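PDB 2RGQ: domain of Unknown Function with a Cystatin-Like Fold from Nostoc punctiforme, which is of unknown function but adopts a cystatin-like fold and belongs to the SnoaL-like family of the NTF2 clan. Local coordinates for residues B[22-27]-B[68-73]; B[42-47]-B[125-130]; B[89-94]-B[103-108]; B[108-113]-B[120-125]. One frame throughout, in Å; residues are numbered along the deposited sequence. Where two conformers were deposited one is given.

Interaction 1. Residues B[22-27]-B[68-73]; sequences SLDKED and GKRHCS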
# COMPACT_ATOMS: atom_id res chain seq x y z
N SER B 22 1.60 -3.00 15.09
CA SER B 22 1.84 -3.43 16.46
C SER B 22 3.34 -3.47 16.77
O SER B 22 3.77 -3.06 17.86
CB SER B 22 1.18 -4.79 16.74
OG SER B 22 -0.23 -4.72 16.59
N LEU B 23 4.12 -3.95 15.80
CA LEU B 23 5.58 -4.00 15.94
C LEU B 23 6.14 -2.59 16.09
O LEU B 23 6.96 -2.32 16.98
CB LEU B 23 6.18 -4.68 14.71
CG LEU B 23 7.70 -4.89 14.65
CD1 LEU B 23 8.22 -5.77 15.79
CD2 LEU B 23 8.03 -5.49 13.24
N ASP B 24 5.68 -1.68 15.26
CA ASP B 24 6.18 -0.30 15.33
C ASP B 24 5.81 0.43 16.62
O ASP B 24 6.65 1.18 17.14
CB ASP B 24 5.76 0.52 14.12
CG ASP B 24 6.38 0.03 12.80
OD1 ASP B 24 7.50 -0.54 12.76
OD2 ASP B 24 5.75 0.21 11.79
N LYS B 25 4.59 0.18 17.09
CA LYS B 25 4.08 0.72 18.37
C LYS B 25 4.66 -0.04 19.60
O LYS B 25 4.54 0.41 20.73
CB LYS B 25 2.53 0.66 18.34
CG LYS B 25 1.81 1.43 19.46
CD LYS B 25 0.29 1.23 19.37
N GLU B 26 5.28 -1.19 19.38
CA GLU B 26 5.83 -2.08 20.40
C GLU B 26 4.69 -2.61 21.29
O GLU B 26 4.87 -2.79 22.49
CB GLU B 26 6.97 -1.43 21.21
CG GLU B 26 7.95 -0.69 20.33
CD GLU B 26 9.25 -0.33 21.01
OE1 GLU B 26 9.49 -0.78 22.15
OE2 GLU B 26 10.04 0.41 20.38
N ASP B 27 3.53 -2.85 20.67
CA ASP B 27 2.31 -3.35 21.30
C ASP B 27 2.33 -4.86 21.15
O ASP B 27 1.80 -5.42 20.16
CB ASP B 27 1.09 -2.71 20.60
CG ASP B 27 -0.25 -3.16 21.17
OD1 ASP B 27 -0.36 -4.12 21.97
OD2 ASP B 27 -1.25 -2.54 20.77
N GLY B 68 11.92 1.81 16.01
CA GLY B 68 12.05 3.15 15.48
C GLY B 68 11.81 3.32 14.00
O GLY B 68 12.34 4.28 13.39
N LYS B 69 10.92 2.46 13.45
CA LYS B 69 10.64 2.41 12.04
C LYS B 69 9.15 2.52 11.71
O LYS B 69 8.30 2.61 12.60
CB LYS B 69 11.07 1.04 11.47
CG LYS B 69 12.48 0.49 11.83
CD LYS B 69 13.64 1.47 11.53
CE LYS B 69 15.01 0.82 11.62
NZ LYS B 69 16.10 1.84 11.59
N ARG B 70 8.90 2.57 10.42
CA ARG B 70 7.59 2.34 9.85
C ARG B 70 7.80 1.17 8.90
O ARG B 70 8.60 1.24 7.99
CB ARG B 70 7.03 3.53 9.09
CG ARG B 70 6.58 4.75 9.94
CD ARG B 70 5.50 4.38 10.92
NE ARG B 70 5.19 5.48 11.82
CZ ARG B 70 4.57 5.36 12.99
NH1 ARG B 70 4.10 4.19 13.44
NH2 ARG B 70 4.38 6.45 13.71
N HIS B 71 7.15 0.06 9.22
CA HIS B 71 7.07 -1.14 8.38
C HIS B 71 5.77 -1.08 7.56
O HIS B 71 4.69 -1.06 8.12
CB HIS B 71 7.03 -2.38 9.27
CG HIS B 71 8.32 -2.69 9.95
ND1 HIS B 71 8.74 -2.03 11.09
CD2 HIS B 71 9.29 -3.60 9.68
CE1 HIS B 71 9.90 -2.52 11.47
NE2 HIS B 71 10.25 -3.49 10.65
N CYS B 72 5.88 -1.06 6.23
CA CYS B 72 4.72 -0.91 5.34
C CYS B 72 4.56 -2.12 4.45
O CYS B 72 5.53 -2.61 3.90
CB CYS B 72 4.88 0.31 4.42
SG CYS B 72 5.25 1.83 5.23
N SER B 73 3.30 -2.56 4.34
CA SER B 73 2.90 -3.68 3.51
C SER B 73 2.34 -3.17 2.18
O SER B 73 1.57 -2.20 2.16
CB SER B 73 1.84 -4.52 4.25
OG SER B 73 1.39 -5.62 3.48
O HOH W 1 9.54 1.08 17.69
O HOH W 2 9.45 0.23 14.61
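Asp24, near the end of helix 6-25, meets His71 of strand 69-80 through both carboxylate oxygens. Asp24 CG lies anti to the carbonyl carbon (chi1 -65°), which points the carboxylate at His71. The ring N-H at His71 ND1 reaches the syn lone pair of Asp24 OD1 at 2.6 Å; the oxygen lies at the ring edge, and carboxylate and imidazole planes differ by only 29°. The second bond comes from the backbone: His71 N donates to Asp24 OD2 at 2.9 Å, nearly straight (173°).

Apolar contact falls on a face of the same ring. Leu23 CD2 stands above its centre, 4.0 Å from the His71 ring centroid, a CH-pi contact.

One water accepts from Lys69 N and lies 2.8 Å from Asp24 OD1; another accepts from Gly68 N beside Asp24 O and Glu26 OE2. Tyr90 OH of the second subunit is hydrogen-bonded to Asp24 OD2.

With an alanine in place of Asp24, His71 ND1 and His71 N would probably lose their acceptors and the imidazole would be freer to turn. The chemistry is that of a His-carboxylate pair: the edge bond fixes the ring's rotation, a methyl group covers one face, and the carboxylate ties helix, strand and subunit interface together.

Interaction 2. Residues B[42-47]-B[125-130]; sequences QGFWGI and IEVDPS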
# COMPACT_ATOMS: atom_id res chain seq x y z
N GLN B 42 9.20 -16.83 10.63
CA GLN B 42 10.52 -17.23 10.18
C GLN B 42 11.17 -16.15 9.34
O GLN B 42 10.55 -15.63 8.45
CB GLN B 42 10.45 -18.49 9.32
CG GLN B 42 11.80 -19.07 8.93
CD GLN B 42 11.67 -20.42 8.26
OE1 GLN B 42 10.62 -20.74 7.66
NE2 GLN B 42 12.72 -21.23 8.38
N GLY B 43 12.46 -15.92 9.58
CA GLY B 43 13.30 -15.05 8.77
C GLY B 43 14.73 -15.60 8.83
O GLY B 43 14.96 -16.67 9.39
N PHE B 44 15.71 -14.89 8.27
CA PHE B 44 17.10 -15.34 8.30
C PHE B 44 17.59 -15.58 9.72
O PHE B 44 18.46 -16.40 9.92
CB PHE B 44 18.05 -14.35 7.56
CG PHE B 44 18.21 -13.01 8.25
CD1 PHE B 44 19.16 -12.84 9.27
CD2 PHE B 44 17.44 -11.93 7.89
CE1 PHE B 44 19.29 -11.62 9.92
CE2 PHE B 44 17.56 -10.71 8.52
CZ PHE B 44 18.49 -10.56 9.56
N TRP B 45 17.06 -14.81 10.68
CA TRP B 45 17.41 -14.87 12.12
C TRP B 45 16.96 -16.15 12.88
O TRP B 45 17.47 -16.43 13.98
CB TRP B 45 16.88 -13.61 12.83
CG TRP B 45 15.43 -13.48 12.74
CD1 TRP B 45 14.49 -14.16 13.48
CD2 TRP B 45 14.71 -12.72 11.77
NE1 TRP B 45 13.24 -13.84 13.03
CE2 TRP B 45 13.34 -12.97 11.98
CE3 TRP B 45 15.10 -11.89 10.72
CZ2 TRP B 45 12.35 -12.36 11.21
CZ3 TRP B 45 14.13 -11.28 9.95
CH2 TRP B 45 12.77 -11.52 10.19
N GLY B 46 16.00 -16.89 12.32
CA GLY B 46 15.48 -18.10 12.92
C GLY B 46 13.96 -18.13 12.84
O GLY B 46 13.34 -17.36 12.07
N ILE B 47 13.39 -19.01 13.67
CA ILE B 47 11.97 -19.30 13.73
C ILE B 47 11.50 -19.07 15.17
O ILE B 47 12.19 -19.45 16.12
CB ILE B 47 11.70 -20.79 13.40
CG1 ILE B 47 12.17 -21.15 11.99
CG2 ILE B 47 10.22 -21.10 13.57
CD1 ILE B 47 12.04 -22.61 11.60
N ILE B 125 9.58 -14.15 6.14
CA ILE B 125 10.13 -12.88 5.67
C ILE B 125 11.49 -13.16 5.02
O ILE B 125 12.37 -13.73 5.66
CB ILE B 125 10.27 -11.87 6.84
CG1 ILE B 125 8.92 -11.66 7.54
CG2 ILE B 125 10.84 -10.54 6.31
CD1 ILE B 125 8.87 -10.69 8.65
N GLU B 126 11.63 -12.76 3.75
CA GLU B 126 12.84 -12.97 2.96
C GLU B 126 13.42 -11.59 2.76
O GLU B 126 13.01 -10.87 1.85
CB GLU B 126 12.47 -13.67 1.64
CG GLU B 126 11.82 -15.03 1.89
CD GLU B 126 11.51 -15.83 0.61
OE1 GLU B 126 11.60 -15.28 -0.52
OE2 GLU B 126 11.16 -17.03 0.75
N VAL B 127 14.33 -11.23 3.66
CA VAL B 127 14.92 -9.90 3.69
C VAL B 127 15.86 -9.63 2.50
O VAL B 127 16.72 -10.50 2.16
CB VAL B 127 15.66 -9.69 5.06
CG1 VAL B 127 16.50 -8.42 5.06
CG2 VAL B 127 14.64 -9.68 6.22
N ASP B 128 15.72 -8.45 1.91
CA ASP B 128 16.60 -8.01 0.84
C ASP B 128 18.01 -7.70 1.39
O ASP B 128 18.14 -7.30 2.53
CB ASP B 128 15.97 -6.83 0.08
CG ASP B 128 14.77 -7.27 -0.74
OD1 ASP B 128 14.81 -8.40 -1.27
OD2 ASP B 128 13.81 -6.46 -0.91
N PRO B 129 19.06 -7.89 0.56
CA PRO B 129 20.47 -7.75 0.99
C PRO B 129 20.88 -6.37 1.55
O PRO B 129 21.93 -6.25 2.17
CB PRO B 129 21.27 -8.08 -0.28
CG PRO B 129 20.32 -8.46 -1.33
CD PRO B 129 18.95 -8.27 -0.87
N SER B 130 20.05 -5.35 1.36
CA SER B 130 20.35 -4.02 1.86
C SER B 130 20.39 -3.89 3.36
O SER B 130 20.98 -2.93 3.84
CB SER B 130 19.34 -3.01 1.33
OG SER B 130 18.03 -3.31 1.77
O HOH W 3 14.95 -13.31 5.82
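Phe44 and Trp45 both carry CG between the backbone N and the carbonyl carbon, with chi1 of 68° and 60°, and these torsions swing the two rings toward Val127 and Ile125. Phe44 arrives edge first: its CE2 lies 3.9 Å from Val127 CG2, which sits close to the ring plane. The same methyl group meets the indole at its edge, with Trp45 CZ3 4.1 Å from Val127 CG2, so in the conformer given one valine branch meets both aromatic residues. Farther along the indole, Trp45 CH2 approaches Ile125 CB obliquely at 4.2 Å.

The rings also pack on each other. Trp45 CE3 stands 3.5 Å above one face of the Phe44 ring, displaced toward its rim, while Gly43 CA lies 3.6 Å above a face of the Trp45 ring. A beta carbon at Gly43 would run into Trp45 CH2; with the indole placed so, a residue without a side chain is consistent with the close approach.

Backbone bonds and one water fix the frame. Ile125 N donates to Gln42 O at 2.9 Å, nearly straight at 169°, and a water takes the N-H groups of Phe44 and Val127 while donating to Ile125 O. Gly43 to Gly46 form a type I turn, closed by reciprocal bonds between the two glycines.

That turn joins strands 39-43 and 46-49 at one side of the sheet, strand 39-43 running parallel to strand 117-127. Phe65, in helix 51-66, meets the Trp45 ring, and Leu131, Leu133 and Leu134 of the C-terminal tail pack on Phe44.

Interaction 3. Residues B[89-94]-B[103-108]; sequences SYLTVV and GSAFVK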
# COMPACT_ATOMS: atom_id res chain seq x y z
N SER B 89 3.44 -10.63 -0.41
CA SER B 89 3.40 -9.19 -0.32
C SER B 89 4.82 -8.67 -0.18
O SER B 89 5.76 -9.46 -0.04
CB SER B 89 2.58 -8.75 0.88
OG SER B 89 3.21 -9.06 2.13
N TYR B 90 4.94 -7.35 -0.21
CA TYR B 90 6.19 -6.70 0.04
C TYR B 90 6.17 -6.00 1.36
O TYR B 90 5.13 -5.53 1.77
CB TYR B 90 6.48 -5.64 -1.01
CG TYR B 90 6.92 -6.14 -2.36
CD1 TYR B 90 7.27 -7.47 -2.59
CD2 TYR B 90 7.09 -5.23 -3.38
CE1 TYR B 90 7.77 -7.87 -3.81
CE2 TYR B 90 7.61 -5.62 -4.60
CZ TYR B 90 7.92 -6.94 -4.82
OH TYR B 90 8.41 -7.36 -6.01
N LEU B 91 7.36 -5.87 1.94
CA LEU B 91 7.60 -5.14 3.16
C LEU B 91 8.67 -4.14 2.83
O LEU B 91 9.71 -4.51 2.24
CB LEU B 91 8.06 -6.06 4.29
CG LEU B 91 8.41 -5.44 5.65
CD1 LEU B 91 7.22 -4.72 6.21
CD2 LEU B 91 8.92 -6.53 6.62
N THR B 92 8.39 -2.87 3.09
CA THR B 92 9.41 -1.82 2.99
C THR B 92 9.50 -1.12 4.34
O THR B 92 8.48 -0.90 5.00
CB THR B 92 9.12 -0.84 1.85
OG1 THR B 92 7.76 -0.38 1.95
CG2 THR B 92 9.32 -1.55 0.49
N VAL B 93 10.72 -0.79 4.78
CA VAL B 93 10.95 -0.25 6.10
C VAL B 93 11.70 1.08 5.96
O VAL B 93 12.69 1.18 5.21
CB VAL B 93 11.75 -1.26 6.97
CG1 VAL B 93 11.80 -0.79 8.46
CG2 VAL B 93 11.18 -2.69 6.86
N VAL B 94 11.24 2.08 6.69
CA VAL B 94 11.85 3.40 6.71
C VAL B 94 12.01 3.83 8.16
O VAL B 94 11.33 3.29 9.04
CB VAL B 94 11.03 4.46 5.92
CG1 VAL B 94 10.80 3.96 4.50
CG2 VAL B 94 9.71 4.80 6.59
N GLY B 103 15.23 -0.98 4.97
CA GLY B 103 15.30 -2.26 4.31
C GLY B 103 14.02 -2.60 3.63
O GLY B 103 13.09 -1.77 3.54
N SER B 104 13.98 -3.82 3.11
CA SER B 104 12.83 -4.34 2.38
C SER B 104 12.82 -5.85 2.42
O SER B 104 13.83 -6.47 2.72
CB SER B 104 12.79 -3.85 0.92
OG SER B 104 13.93 -4.26 0.14
N ALA B 105 11.70 -6.45 2.07
CA ALA B 105 11.57 -7.89 2.08
C ALA B 105 10.40 -8.35 1.27
O ALA B 105 9.48 -7.57 0.99
CB ALA B 105 11.44 -8.41 3.53
N PHE B 106 10.49 -9.61 0.87
CA PHE B 106 9.39 -10.30 0.23
C PHE B 106 8.81 -11.14 1.38
O PHE B 106 9.55 -11.72 2.13
CB PHE B 106 9.86 -11.16 -0.91
CG PHE B 106 8.79 -12.06 -1.46
CD1 PHE B 106 7.83 -11.56 -2.29
CD2 PHE B 106 8.76 -13.41 -1.11
CE1 PHE B 106 6.83 -12.39 -2.79
CE2 PHE B 106 7.74 -14.23 -1.60
CZ PHE B 106 6.79 -13.70 -2.45
N VAL B 107 7.49 -11.17 1.52
CA VAL B 107 6.83 -11.87 2.61
C VAL B 107 5.83 -12.88 2.09
O VAL B 107 4.98 -12.55 1.27
CB VAL B 107 6.16 -10.87 3.59
CG1 VAL B 107 5.53 -11.58 4.78
CG2 VAL B 107 7.14 -9.84 4.09
N LYS B 108 5.90 -14.13 2.61
CA LYS B 108 4.94 -15.15 2.26
C LYS B 108 4.21 -15.58 3.54
O LYS B 108 4.85 -16.00 4.50
CB LYS B 108 5.61 -16.37 1.62
CG LYS B 108 4.58 -17.31 1.02
CD LYS B 108 5.11 -18.72 0.69
CE LYS B 108 3.92 -19.70 0.70
NZ LYS B 108 3.26 -19.81 2.07
O HOH W 4 2.37 -11.80 2.67
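The antiparallel hairpin of strands 84-95 and 101-114 pairs Ser89 through Val93 with Val107 through Gly103; the local axes pass 4.6 Å apart at 164°. Ser89 with Val107, Leu91 with Ala105 and Val93 with Gly103 are hydrogen-bonded pairs. At the middle one, Leu91 N donates to Ala105 O at 2.9 Å and Ala105 N returns to Leu91 O at 2.8 Å. The Val93 pair is less even: Val93 N to Gly103 O measures 2.8 Å, whereas Gly103 N to Val93 O is weak at 3.3 Å. A beta carbon at Gly103 would collide with the carbonyl oxygen of the residue before it, so only a residue lacking one fits these backbone angles comfortably.

On the face bearing Tyr90 and Phe106 the two rings meet at their edges, neither lying over the other, with Tyr90 CE1 4.0 Å from Phe106 CD1. With CG anti to the backbone N (chi1 171°), Phe106 also brings CD1 to 3.7 Å from Ser89 O. On the face of Leu91, Ala105 and Val107 the contact is mostly aliphatic, with Ser89 OG near one end: Leu91 CB reaches Val107 CG2 at 3.9 Å and touches Ala105 CB. A water hydrogen-bonded to Ser89 OG also lies near Val107 O.

Tyr90 OH is hydrogen-bonded to Asp24 of the third subunit, and Phe106 packs on Arg70 of that subunit. Within the chain the hairpin lies between strand 69-80, an outermost strand, bonded through Tyr90, Thr92 and Val94, and strand 117-127, where Ala105 packs on Ile125 and Val107 on Arg123.

Interaction 4. Residues B[108-113]-B[120-125]; sequences KDQVRK and LILRQI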
# COMPACT_ATOMS: atom_id res chain seq x y z
N LYS B 108 5.90 -14.13 2.61
CA LYS B 108 4.94 -15.15 2.26
C LYS B 108 4.21 -15.58 3.54
O LYS B 108 4.85 -16.00 4.50
CB LYS B 108 5.61 -16.37 1.62
CG LYS B 108 4.58 -17.31 1.02
CD LYS B 108 5.11 -18.72 0.69
CE LYS B 108 3.92 -19.70 0.70
NZ LYS B 108 3.26 -19.81 2.07
N ASP B 109 2.89 -15.51 3.52
CA ASP B 109 2.03 -15.85 4.68
C ASP B 109 1.10 -17.01 4.38
O ASP B 109 0.54 -17.10 3.30
CB ASP B 109 1.18 -14.65 5.11
CG ASP B 109 2.02 -13.48 5.59
OD1 ASP B 109 2.84 -13.74 6.50
OD2 ASP B 109 1.80 -12.31 5.14
N GLN B 110 1.02 -17.97 5.31
CA GLN B 110 -0.00 -19.01 5.25
C GLN B 110 -0.96 -18.57 6.36
O GLN B 110 -0.51 -18.33 7.52
CB GLN B 110 0.55 -20.38 5.58
CG GLN B 110 1.61 -20.88 4.62
CD GLN B 110 2.18 -22.21 5.04
OE1 GLN B 110 1.78 -22.78 6.07
NE2 GLN B 110 3.12 -22.73 4.26
N VAL B 111 -2.25 -18.46 6.04
CA VAL B 111 -3.24 -17.99 6.97
C VAL B 111 -4.37 -19.02 7.07
O VAL B 111 -4.53 -19.84 6.17
CB VAL B 111 -3.82 -16.62 6.63
CG1 VAL B 111 -2.69 -15.51 6.72
CG2 VAL B 111 -4.58 -16.66 5.27
N ARG B 112 -5.07 -19.00 8.18
CA ARG B 112 -6.15 -19.95 8.44
C ARG B 112 -7.27 -19.29 9.21
O ARG B 112 -7.03 -18.45 10.10
CB ARG B 112 -5.61 -21.13 9.21
CG ARG B 112 -6.59 -22.31 9.46
CD ARG B 112 -5.90 -23.41 10.22
NE ARG B 112 -4.73 -23.93 9.48
CZ ARG B 112 -3.69 -24.57 10.00
NH1 ARG B 112 -3.63 -24.83 11.26
NH2 ARG B 112 -2.71 -24.99 9.25
N LYS B 113 -8.50 -19.69 8.88
CA LYS B 113 -9.69 -19.22 9.60
C LYS B 113 -9.93 -20.24 10.70
O LYS B 113 -10.17 -21.41 10.43
CB LYS B 113 -10.86 -19.11 8.67
CG LYS B 113 -12.11 -18.62 9.32
CD LYS B 113 -13.23 -18.41 8.34
CE LYS B 113 -13.04 -17.17 7.51
NZ LYS B 113 -13.97 -17.19 6.30
N LEU B 120 -2.48 -15.69 11.26
CA LEU B 120 -1.22 -16.13 10.69
C LEU B 120 -0.81 -17.52 11.22
O LEU B 120 -0.67 -17.73 12.45
CB LEU B 120 -0.11 -15.12 11.05
CG LEU B 120 -0.16 -13.73 10.40
CD1 LEU B 120 0.86 -12.81 11.08
CD2 LEU B 120 0.12 -13.80 8.91
N ILE B 121 -0.62 -18.48 10.31
CA ILE B 121 -0.05 -19.79 10.66
C ILE B 121 1.46 -19.76 10.49
O ILE B 121 2.22 -20.32 11.30
CB ILE B 121 -0.62 -20.93 9.77
CG1 ILE B 121 -2.15 -21.04 9.97
CG2 ILE B 121 0.14 -22.28 10.02
CD1 ILE B 121 -2.60 -21.33 11.42
N LEU B 122 1.91 -19.19 9.38
CA LEU B 122 3.32 -19.08 9.11
C LEU B 122 3.60 -17.87 8.29
O LEU B 122 3.11 -17.74 7.18
CB LEU B 122 3.84 -20.30 8.34
CG LEU B 122 5.32 -20.26 7.92
CD1 LEU B 122 6.24 -20.08 9.12
CD2 LEU B 122 5.65 -21.53 7.22
N ARG B 123 4.40 -16.98 8.85
CA ARG B 123 4.88 -15.81 8.11
C ARG B 123 6.37 -16.00 7.89
O ARG B 123 7.13 -16.18 8.86
CB ARG B 123 4.55 -14.52 8.86
CG ARG B 123 5.33 -13.33 8.31
CD ARG B 123 4.86 -12.02 8.82
NE ARG B 123 3.78 -11.55 7.96
CZ ARG B 123 3.55 -10.28 7.65
NH1 ARG B 123 4.25 -9.28 8.16
NH2 ARG B 123 2.59 -10.00 6.81
N GLN B 124 6.78 -15.97 6.61
CA GLN B 124 8.18 -16.10 6.19
C GLN B 124 8.60 -14.80 5.54
O GLN B 124 7.99 -14.37 4.54
CB GLN B 124 8.35 -17.26 5.21
CG GLN B 124 8.23 -18.61 5.92
CD GLN B 124 8.25 -19.76 4.95
OE1 GLN B 124 7.42 -19.81 4.08
NE2 GLN B 124 9.13 -20.73 5.17
N ILE B 125 9.58 -14.15 6.14
CA ILE B 125 10.13 -12.88 5.67
C ILE B 125 11.49 -13.16 5.02
O ILE B 125 12.37 -13.73 5.66
CB ILE B 125 10.27 -11.87 6.84
CG1 ILE B 125 8.92 -11.66 7.54
CG2 ILE B 125 10.84 -10.54 6.31
CD1 ILE B 125 8.87 -10.69 8.65
O HOH W 5 4.63 -18.92 4.34
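Gln110 O is gripped by two consecutive amides, Ile121 N at 2.8 Å and Leu122 N at 3.2 Å, the signature of a classic beta bulge. The evidence is the one-residue slip in register: Gln110 pairs with Leu122, but Val111 pairs with Leu120. Gln110 N completes the pairing by donating to Leu122 O at 2.8 Å, and Lys108 and Gln124 exchange regular antiparallel bonds farther down the hairpin.

On one face, Asp109 and Arg123 lie side by side, their carboxylate and guanidinium planes only 7° apart. Arg123 grips side-on: NE donates to the syn lone pair of Asp109 OD1 at 2.8 Å, and NH2 of Arg123 to Asp109 OD2 at 3.0 Å. A bend at chi3 (-88°) sets the guanidinium edge along the carboxylate. Beside them Leu120 CD2 packs on Val111 CG1 at 4.0 Å.

The bulged Ile121 takes a different partner. Its CD1 stands 3.5 Å above a face of the Arg112 guanidinium, toward the rim, and its CG1 touches Arg112 CB. On the face of Lys108 and Gln124, a water accepts from Lys108 NZ and lies near Gln124 OE1, while Gln124 NE2 bonds to Gln42.

Arg123 also forms a salt bridge with Glu20 and a cation-pi contact with Phe19, both of helix 6-25. If Arg123 were a leucine, the Asp109 carboxylate would probably be left without its two-pronged mate and Glu20 without this charge partner. The buried guanidinium thus links two acidic side chains, held nearly coplanar, edge to edge, with one of them, and connects hairpin to helix.

Interactions 1 and 3 are buried, interaction 4 is partly buried and interaction 2 lies at the surface, yet all reach one mixed sheet. Interaction 3 is mainly backbone pairing between two inner strands; it meets interaction 1 through bonds between strands 69-80 and 84-95, and shares strand 101-114 and Lys108 with interaction 4. Strand 117-127 and Ile125 serve both interactions 2 and 4. Their chemistry follows position: interaction 1 joins helix to sheet by a carboxylate, interaction 4 combines a bulge with a buried ion pair, and interaction 2 relies on aromatic packing round a turn. Subunit contacts reach interactions 1, 2 and 3, whereas no other chain of the assembly touches interaction 4.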